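Local coordinates for VWFA domain-containing protein (Bacteroides thetaiotaomicron, PDB 3IBS) that is of unknown function but is probably membrane-bound, this part being its magnesium-binding von Willebrand factor A domain, at residues V57-A62 against S85-Q90. Numbering follows the deposited sequence.
Sequences VFAGDA and SLISKQ
Ile87 lays its CD1 methyl on the end of strand 52-58 and the turn that follows it, 3.6 Å from Phe58 CA and 3.5 Å from Asp61 O. Its CG1 branch lies anti to the carbonyl carbon (chi1 -58°) and runs out extended, which carries CD1 that far, while the second branch, CG2, rests on Ala59 CB at 4.0 Å. A beta-branched aliphatic suits this buried place because it covers two surfaces at once. The turn beneath closes on itself through a bond from Ala59 N to Asp61 O. Beside it, Gly60 N donates to Lys89 O at 2.9 Å, approaching from above the carbonyl plane. Gly60 CA also sits 3.3 Å from Gln90 O, and a side chain here would run into that oxygen and Lys89 CG. The extended Lys89 chain passes over Gly60 and crosses the Asp61 side chain at about a right angle, CD lying 3.4 Å from OD2; its NZ ends in a weak salt bridge to OD1, 3.5 Å away. With an alanine replacing Asp61, the Lys89 ammonium would probably lose this mate and its chain be freer to swing off the turn. Further out, Gln90 NE2 turns back onto Ser88 O from above that carbonyl's plane, while OE1 accepts from Asn22 N, beside Ser21 and Ser23, which bind magnesium as in the metal-ion-dependent adhesion site (MIDAS) of such domains. The contact joins the turn between antiparallel strands 52-58 and 62-69, at the sheet's edge, to the loop linking helices 72-80 and 94-102; Val57, Phe63 and Ile20 also touch Ile87, and Phe58 packs against helix 94-102.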
loop_
_atom_site.group_PDB
_atom_site.type_symbol
_atom_site.label_atom_id
_atom_site.label_comp_id
_atom_site.label_asym_id
_atom_site.label_seq_id
_atom_site.Cartn_x
_atom_site.Cartn_y
_atom_site.Cartn_z
ATOM N N VAL A 57 19.852 -16.369 8.188
ATOM C CA VAL A 57 18.971 -15.236 7.987
ATOM C C VAL A 57 19.836 -13.969 8.003
ATOM O O VAL A 57 20.888 -13.941 8.659
ATOM C CB VAL A 57 17.799 -15.193 9.011
ATOM C CG1 VAL A 57 16.822 -16.360 8.773
ATOM C CG2 VAL A 57 18.323 -15.253 10.464
ATOM N N PHE A 58 19.448 -12.957 7.228
ATOM C CA PHE A 58 20.227 -11.717 7.216
ATOM C C PHE A 58 19.369 -10.489 7.028
ATOM O O PHE A 58 18.284 -10.517 6.400
ATOM C CB PHE A 58 21.349 -11.759 6.153
ATOM C CG PHE A 58 20.854 -11.695 4.716
ATOM C CD1 PHE A 58 20.693 -10.453 4.070
ATOM C CD2 PHE A 58 20.575 -12.862 4.011
ATOM C CE1 PHE A 58 20.253 -10.383 2.751
ATOM C CE2 PHE A 58 20.143 -12.815 2.689
ATOM C CZ PHE A 58 19.965 -11.585 2.046
ATOM N N ALA A 59 19.866 -9.398 7.594
ATOM C CA ALA A 59 19.402 -8.088 7.223
ATOM C C ALA A 59 20.660 -7.221 7.222
ATOM O O ALA A 59 21.495 -7.371 6.334
ATOM C CB ALA A 59 18.305 -7.595 8.204
ATOM N N GLY A 60 20.825 -6.351 8.212
ATOM C CA GLY A 60 22.084 -5.609 8.387
ATOM C C GLY A 60 23.249 -6.480 8.836
ATOM O O GLY A 60 24.408 -6.162 8.545
ATOM N N ASP A 61 22.941 -7.561 9.551
ATOM C CA ASP A 61 23.903 -8.616 9.898
ATOM C C ASP A 61 23.372 -9.945 9.367
ATOM O O ASP A 61 22.202 -10.026 8.954
ATOM C CB ASP A 61 24.056 -8.738 11.433
ATOM C CG ASP A 61 24.676 -7.484 12.082
ATOM O OD1 ASP A 61 25.631 -6.900 11.510
ATOM O OD2 ASP A 61 24.200 -7.073 13.172
ATOM N N ALA A 62 24.206 -10.987 9.421
ATOM C CA ALA A 62 23.803 -12.349 9.085
ATOM C C ALA A 62 24.100 -13.307 10.232
ATOM O O ALA A 62 25.126 -13.199 10.857
ATOM C CB ALA A 62 24.519 -12.830 7.824
ATOM N N SER A 85 12.074 -9.703 13.280
ATOM C CA SER A 85 12.504 -9.367 14.645
ATOM C C SER A 85 13.718 -10.189 15.121
ATOM O O SER A 85 14.369 -9.818 16.094
ATOM C CB SER A 85 11.338 -9.498 15.618
ATOM O OG SER A 85 10.852 -10.822 15.592
ATOM N N LEU A 86 14.057 -11.276 14.423
ATOM C CA LEU A 86 15.315 -11.983 14.733
ATOM C C LEU A 86 16.561 -11.085 14.606
ATOM O O LEU A 86 17.556 -11.317 15.278
ATOM C CB LEU A 86 15.488 -13.225 13.848
ATOM C CG LEU A 86 14.464 -14.333 14.063
ATOM C CD1 LEU A 86 14.706 -15.423 13.013
ATOM C CD2 LEU A 86 14.519 -14.875 15.518
ATOM N N ILE A 87 16.510 -10.095 13.712
ATOM C CA ILE A 87 17.633 -9.160 13.516
ATOM C C ILE A 87 17.120 -7.726 13.524
ATOM O O ILE A 87 16.317 -7.342 12.673
ATOM C CB ILE A 87 18.375 -9.413 12.173
ATOM C CG1 ILE A 87 18.917 -10.844 12.101
ATOM C CG2 ILE A 87 19.515 -8.378 11.966
ATOM C CD1 ILE A 87 19.401 -11.242 10.725
ATOM N N SER A 88 17.596 -6.921 14.468
ATOM C CA SER A 88 17.163 -5.515 14.537
ATOM C C SER A 88 17.948 -4.560 13.619
ATOM O O SER A 88 17.363 -3.649 13.055
ATOM C CB SER A 88 17.160 -5.003 15.979
ATOM O OG SER A 88 18.409 -5.261 16.583
ATOM N N LYS A 89 19.254 -4.763 13.469
ATOM C CA LYS A 89 20.065 -3.955 12.552
ATOM C C LYS A 89 19.577 -4.102 11.107
ATOM O O LYS A 89 19.539 -5.212 10.561
ATOM C CB LYS A 89 21.534 -4.366 12.653
ATOM C CG LYS A 89 22.450 -3.689 11.659
ATOM C CD LYS A 89 23.905 -3.924 12.007
ATOM C CE LYS A 89 24.839 -3.349 10.949
ATOM N NZ LYS A 89 26.272 -3.479 11.379
ATOM N N GLN A 90 19.202 -2.984 10.484
ATOM C CA GLN A 90 18.672 -3.067 9.126
ATOM C C GLN A 90 19.780 -2.957 8.069
ATOM O O GLN A 90 20.889 -2.528 8.366
ATOM C CB GLN A 90 17.477 -2.110 8.916
ATOM C CG GLN A 90 16.201 -2.568 9.714
ATOM C CD GLN A 90 15.805 -4.041 9.405
ATOM O OE1 GLN A 90 15.358 -4.348 8.290
ATOM N NE2 GLN A 90 15.960 -4.939 10.397
#